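Local coordinates for putative alpha/beta hydrolase fold protein (Candidatus Nitrososphaera gargensis, PDB 5A62) that probably hydrolyses carboxylic esters, as a carboxylesterase of the alpha/beta hydrolase fold, at residues 121-126 against 248-253; 226-231 against 238-243. All blocks are in the same frame, centred on the assembly; numbering follows the deposited sequence. Where two conformers were deposited one is given.

Interaction 1. Residues 121-126 against 248-253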
# COMPACT_ATOMS: atom_id res chain seq x y z
N MET A 121 9.85 -11.81 18.09
CA MET A 121 9.92 -11.47 16.66
C MET A 121 11.07 -12.22 16.03
O MET A 121 12.22 -12.06 16.49
CB MET A 121 10.15 -9.99 16.47
CG MET A 121 9.05 -9.12 17.05
SD MET A 121 9.37 -7.37 16.89
CE MET A 121 10.69 -7.14 18.09
N ILE A 122 10.83 -13.06 15.05
CA ILE A 122 11.83 -13.86 14.38
C ILE A 122 12.02 -13.19 13.01
O ILE A 122 11.11 -13.17 12.19
CB ILE A 122 11.42 -15.28 14.22
CG1 ILE A 122 11.04 -15.91 15.58
CG2 ILE A 122 12.54 -16.04 13.47
CD1 ILE A 122 10.52 -17.31 15.50
N ASN A 123 13.20 -12.59 12.75
CA ASN A 123 13.46 -11.76 11.58
C ASN A 123 12.30 -10.83 11.31
O ASN A 123 11.82 -10.76 10.18
CB ASN A 123 13.74 -12.67 10.35
CG ASN A 123 15.03 -13.45 10.47
OD1 ASN A 123 15.99 -12.98 11.12
ND2 ASN A 123 15.05 -14.62 9.85
N GLY A 124 11.96 -10.10 12.32
CA GLY A 124 10.97 -9.06 12.27
C GLY A 124 11.34 -7.90 13.14
O GLY A 124 12.28 -8.00 13.93
N SER A 125 10.69 -6.78 12.96
CA SER A 125 10.91 -5.66 13.86
C SER A 125 9.71 -4.74 13.86
O SER A 125 8.85 -4.85 12.97
CB SER A 125 12.13 -4.88 13.37
OG SER A 125 11.82 -3.88 12.40
N PRO A 126 9.66 -3.77 14.75
CA PRO A 126 8.62 -2.75 14.75
C PRO A 126 8.90 -1.59 13.79
O PRO A 126 8.09 -0.70 13.70
CB PRO A 126 8.63 -2.24 16.19
CG PRO A 126 9.99 -2.57 16.68
CD PRO A 126 10.54 -3.70 15.93
N HIS A 248 16.83 -15.01 6.41
CA HIS A 248 15.44 -14.66 6.55
C HIS A 248 14.54 -15.85 6.76
O HIS A 248 13.64 -15.83 7.63
CB HIS A 248 14.97 -13.95 5.27
CG HIS A 248 13.55 -13.49 5.30
ND1 HIS A 248 12.53 -14.18 4.66
CD2 HIS A 248 12.96 -12.42 5.88
CE1 HIS A 248 11.39 -13.53 4.81
NE2 HIS A 248 11.62 -12.47 5.56
N TRP A 249 14.74 -16.90 5.97
CA TRP A 249 13.87 -18.05 6.01
C TRP A 249 14.28 -19.12 7.02
O TRP A 249 14.15 -20.32 6.82
CB TRP A 249 13.70 -18.63 4.60
CG TRP A 249 12.89 -17.78 3.74
CD1 TRP A 249 13.34 -16.91 2.77
CD2 TRP A 249 11.46 -17.63 3.77
NE1 TRP A 249 12.28 -16.26 2.20
CE2 TRP A 249 11.12 -16.70 2.77
CE3 TRP A 249 10.42 -18.25 4.51
CZ2 TRP A 249 9.80 -16.33 2.52
CZ3 TRP A 249 9.13 -17.87 4.26
CH2 TRP A 249 8.83 -16.91 3.27
N VAL A 250 14.72 -18.67 8.18
CA VAL A 250 15.17 -19.54 9.25
C VAL A 250 14.06 -20.50 9.67
O VAL A 250 14.33 -21.60 10.15
CB VAL A 250 15.70 -18.71 10.47
CG1 VAL A 250 14.58 -17.96 11.16
CG2 VAL A 250 16.46 -19.60 11.45
N VAL A 251 12.79 -20.12 9.56
CA VAL A 251 11.66 -20.95 9.93
C VAL A 251 11.52 -22.17 8.99
O VAL A 251 10.89 -23.15 9.33
CB VAL A 251 10.36 -20.12 10.00
CG1 VAL A 251 10.06 -19.43 8.69
CG2 VAL A 251 9.16 -20.93 10.42
N ILE A 252 12.09 -22.10 7.81
CA ILE A 252 12.12 -23.26 6.93
C ILE A 252 13.25 -24.19 7.37
O ILE A 252 13.03 -25.41 7.39
CB ILE A 252 12.37 -22.81 5.48
CG1 ILE A 252 11.20 -21.99 4.98
CG2 ILE A 252 12.70 -23.98 4.54
CD1 ILE A 252 9.91 -22.70 4.89
N GLU A 253 14.43 -23.64 7.68
CA GLU A 253 15.58 -24.48 8.03
C GLU A 253 15.48 -25.08 9.43
O GLU A 253 16.03 -26.15 9.67
CB GLU A 253 16.83 -23.69 7.92
CG GLU A 253 17.09 -23.34 6.46
CD GLU A 253 18.53 -22.96 6.19
OE1 GLU A 253 19.32 -22.78 7.16
OE2 GLU A 253 18.91 -22.84 5.01
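Asn-123, just past the end of strand 116-122, and His-248, just before the short helix 250-253, bring their backbones closest, with CA atoms 6.1 Å apart and no backbone-to-backbone hydrogen bond between the two segments. The link is made by the amide of Asn-123, whose ND2 donates to His-248 O over 2.9 Å. The bond is bent, with an N-H...O angle of 143°, and ND2 stands above the carbonyl plane instead of on a lone pair. CG of Asn-123 lies anti to its own carbonyl carbon (chi1 -67°), which carries the amide across to the other segment. The amide is held at both ends, since OD1 accepts from the backbone N of Gly-218; this fixes its rotation. His-248 O takes a second bond, from His-98 NE2, and is thus satisfied by two side chains. Next to the polar link, Val-250 turns CG1 toward the first segment, where this methyl lies 3.6 Å from Asn-123 ND2 and equally 3.6 Å from Ile-122 CG2. The side chains of Ile-122 and Val-250 cross at about a right angle, a single methyl of each making the touch. The imidazole of His-248 takes no part in the bond to Asn-123; its NE2 is hydrogen-bonded to Ser-99 OG, in a Gly-x-Ser-x-Gly sequence consistent with a nucleophile elbow, and the side chain lies about 4 Å from a bound acetate, probably from the crystallisation liquor. A histidine-serine pair of this kind is consistent with the active site of an alpha/beta hydrolase. Asn-123 would then hold the carbonyl of His-248 from the second shell, with NE2 of the ring directed to Ser-99.

Interaction 2. Residues 226-231 against 238-243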
# COMPACT_ATOMS: atom_id res chain seq x y z
N ARG A 226 19.80 -5.01 10.52
CA ARG A 226 19.93 -3.57 10.62
C ARG A 226 18.74 -3.00 11.43
O ARG A 226 18.89 -2.18 12.36
CB ARG A 226 20.02 -2.93 9.26
CG ARG A 226 20.37 -1.45 9.37
CD ARG A 226 20.16 -0.69 8.06
NE ARG A 226 18.74 -0.38 7.89
CZ ARG A 226 17.93 -0.81 6.91
NH1 ARG A 226 18.29 -1.63 5.98
NH2 ARG A 226 16.70 -0.32 6.92
N LEU A 227 17.51 -3.39 11.08
CA LEU A 227 16.36 -2.88 11.78
C LEU A 227 16.30 -3.29 13.23
O LEU A 227 15.89 -2.46 14.04
CB LEU A 227 15.11 -3.29 11.01
CG LEU A 227 14.90 -2.72 9.62
CD1 LEU A 227 13.67 -3.35 8.98
CD2 LEU A 227 14.78 -1.24 9.60
N ILE A 228 16.67 -4.51 13.56
CA ILE A 228 16.60 -4.92 14.94
C ILE A 228 17.67 -4.31 15.74
O ILE A 228 17.45 -3.97 16.91
CB ILE A 228 16.49 -6.45 15.05
CG1 ILE A 228 15.68 -6.79 16.33
CG2 ILE A 228 17.81 -7.14 14.89
CD1 ILE A 228 14.25 -6.40 16.29
N LYS A 229 18.84 -4.07 15.18
CA LYS A 229 19.88 -3.33 15.88
C LYS A 229 19.46 -1.92 16.17
O LYS A 229 19.65 -1.36 17.28
CB LYS A 229 21.18 -3.41 15.10
CG LYS A 229 21.82 -4.77 15.35
CD LYS A 229 23.21 -4.92 14.73
CE LYS A 229 23.14 -5.63 13.39
NZ LYS A 229 24.43 -5.63 12.64
N GLU A 230 18.76 -1.28 15.21
CA GLU A 230 18.23 0.03 15.44
C GLU A 230 17.16 -0.02 16.53
O GLU A 230 17.07 0.85 17.40
CB GLU A 230 17.65 0.63 14.13
CG GLU A 230 18.69 0.90 13.05
CD GLU A 230 18.15 1.24 11.64
OE1 GLU A 230 16.91 1.37 11.48
OE2 GLU A 230 18.98 1.36 10.69
N THR A 231 16.34 -1.06 16.52
CA THR A 231 15.30 -1.23 17.50
C THR A 231 15.89 -1.40 18.90
O THR A 231 15.37 -0.76 19.83
CB THR A 231 14.43 -2.44 17.16
OG1 THR A 231 13.81 -2.21 15.87
CG2 THR A 231 13.30 -2.60 18.16
N MET A 238 14.72 -4.68 25.36
CA MET A 238 14.49 -5.83 24.47
C MET A 238 15.60 -6.85 24.66
O MET A 238 16.75 -6.48 24.89
CB MET A 238 14.40 -5.39 22.96
CG MET A 238 14.27 -6.51 21.90
SD MET A 238 13.99 -6.09 20.13
CE MET A 238 15.59 -5.42 19.85
N GLU A 239 15.28 -8.08 24.49
CA GLU A 239 16.27 -9.13 24.45
C GLU A 239 16.47 -9.60 23.01
O GLU A 239 15.55 -10.13 22.42
CB GLU A 239 15.84 -10.26 25.35
CG GLU A 239 15.78 -9.86 26.83
CD GLU A 239 17.17 -9.56 27.41
OE1 GLU A 239 18.09 -10.16 26.89
OE2 GLU A 239 17.34 -8.69 28.31
N LEU A 240 17.67 -9.44 22.45
CA LEU A 240 17.97 -9.81 21.11
C LEU A 240 18.94 -10.94 21.09
O LEU A 240 19.97 -10.89 21.79
CB LEU A 240 18.60 -8.62 20.44
CG LEU A 240 19.25 -8.82 19.09
CD1 LEU A 240 18.29 -9.26 18.01
CD2 LEU A 240 19.93 -7.52 18.66
N ARG A 241 18.74 -11.92 20.25
CA ARG A 241 19.69 -13.02 20.07
C ARG A 241 19.86 -13.20 18.61
O ARG A 241 18.91 -13.19 17.81
CB ARG A 241 19.13 -14.29 20.70
CG ARG A 241 18.74 -14.21 22.16
CD ARG A 241 19.98 -14.14 23.05
NE ARG A 241 19.56 -14.03 24.44
CZ ARG A 241 19.25 -12.91 25.08
NH1 ARG A 241 19.36 -11.73 24.48
NH2 ARG A 241 18.83 -12.97 26.34
N VAL A 242 21.09 -13.34 18.17
CA VAL A 242 21.42 -13.54 16.78
C VAL A 242 21.81 -14.99 16.49
O VAL A 242 22.65 -15.56 17.19
CB VAL A 242 22.58 -12.59 16.33
CG1 VAL A 242 22.97 -12.85 14.88
CG2 VAL A 242 22.16 -11.13 16.57
N LEU A 243 21.28 -15.56 15.44
CA LEU A 243 21.62 -16.89 14.94
C LEU A 243 22.66 -16.72 13.89
O LEU A 243 22.39 -16.33 12.77
CB LEU A 243 20.37 -17.64 14.40
CG LEU A 243 19.33 -17.93 15.45
CD1 LEU A 243 18.06 -18.34 14.75
CD2 LEU A 243 19.81 -19.08 16.36
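This is an apolar helix-on-strand contact within the beta-alpha-beta unit formed by strand 212-218, helix 222-234 and strand 239-243, the last being the outermost strand of the sheet at this end. Ile-228 and Thr-231, one turn apart on the helix, face Met-238, just before the strand, and Leu-240 in it, which point to the same side. No hydrogen bond crosses between the segments. Met-238, in the conformer described (a second was also modelled), reaches out with CG anti to its backbone N (chi1 175°) and then bends at chi3 (70°), which lays its end against the helix. Its CE lies 3.8 Å from Ile-228 CG1 and 4.0 Å from Thr-231 CG2, the methionine and threonine side chains crossing at about a right angle, while SD is 3.9 Å from Ile-228 CD1. Leu-240 follows along the strand, bringing CD1 to 3.8 Å from Ile-228 CG2. Ile-228 therefore uses all its branches: CD1 against the methionine, CG2 against the leucine, CG1 near both. Met-121 of the nearby strand 116-122 also touches both Ile-228 and Met-238. Thr-231 meets Met-238 mainly through CG2, with OG1 turned back into the helix and bonded to Leu-227 O at 2.8 Å, on the face of that carbonyl opposite the one used by Thr-231 N. On the far side of the strand, Arg-241 grips a single oxygen, Glu-239 OE1, with both NH1 and NH2. With the threonine hydroxyl satisfied inside the helix and this ion pair on the other face, the contact is largely aliphatic carbon and a thioether, and rests on dispersion and burial.

How the interactions relate
The two contacts lie 12 Å apart, centre to centre, toward the side of the mixed sheet that ends in strand 239-243, interaction 1 just past the end of strand 116-122. Interaction 2 is nested in the loop closed by interaction 1: from strand 116-122 the chain runs through several helices and strand 212-218 to helix 222-234, strand 239-243 and then the segment 248-253. The contacts touch directly, Gly-124 O lying 3.5 Å from Ile-228 CD1 and Val-250 CG2 3.9 Å from Leu-243 CD1. The edge unit packed in interaction 2 thus leads straight into the turn carrying His-248, joining the hydrophobic core at this edge to what is probably the catalytic centre.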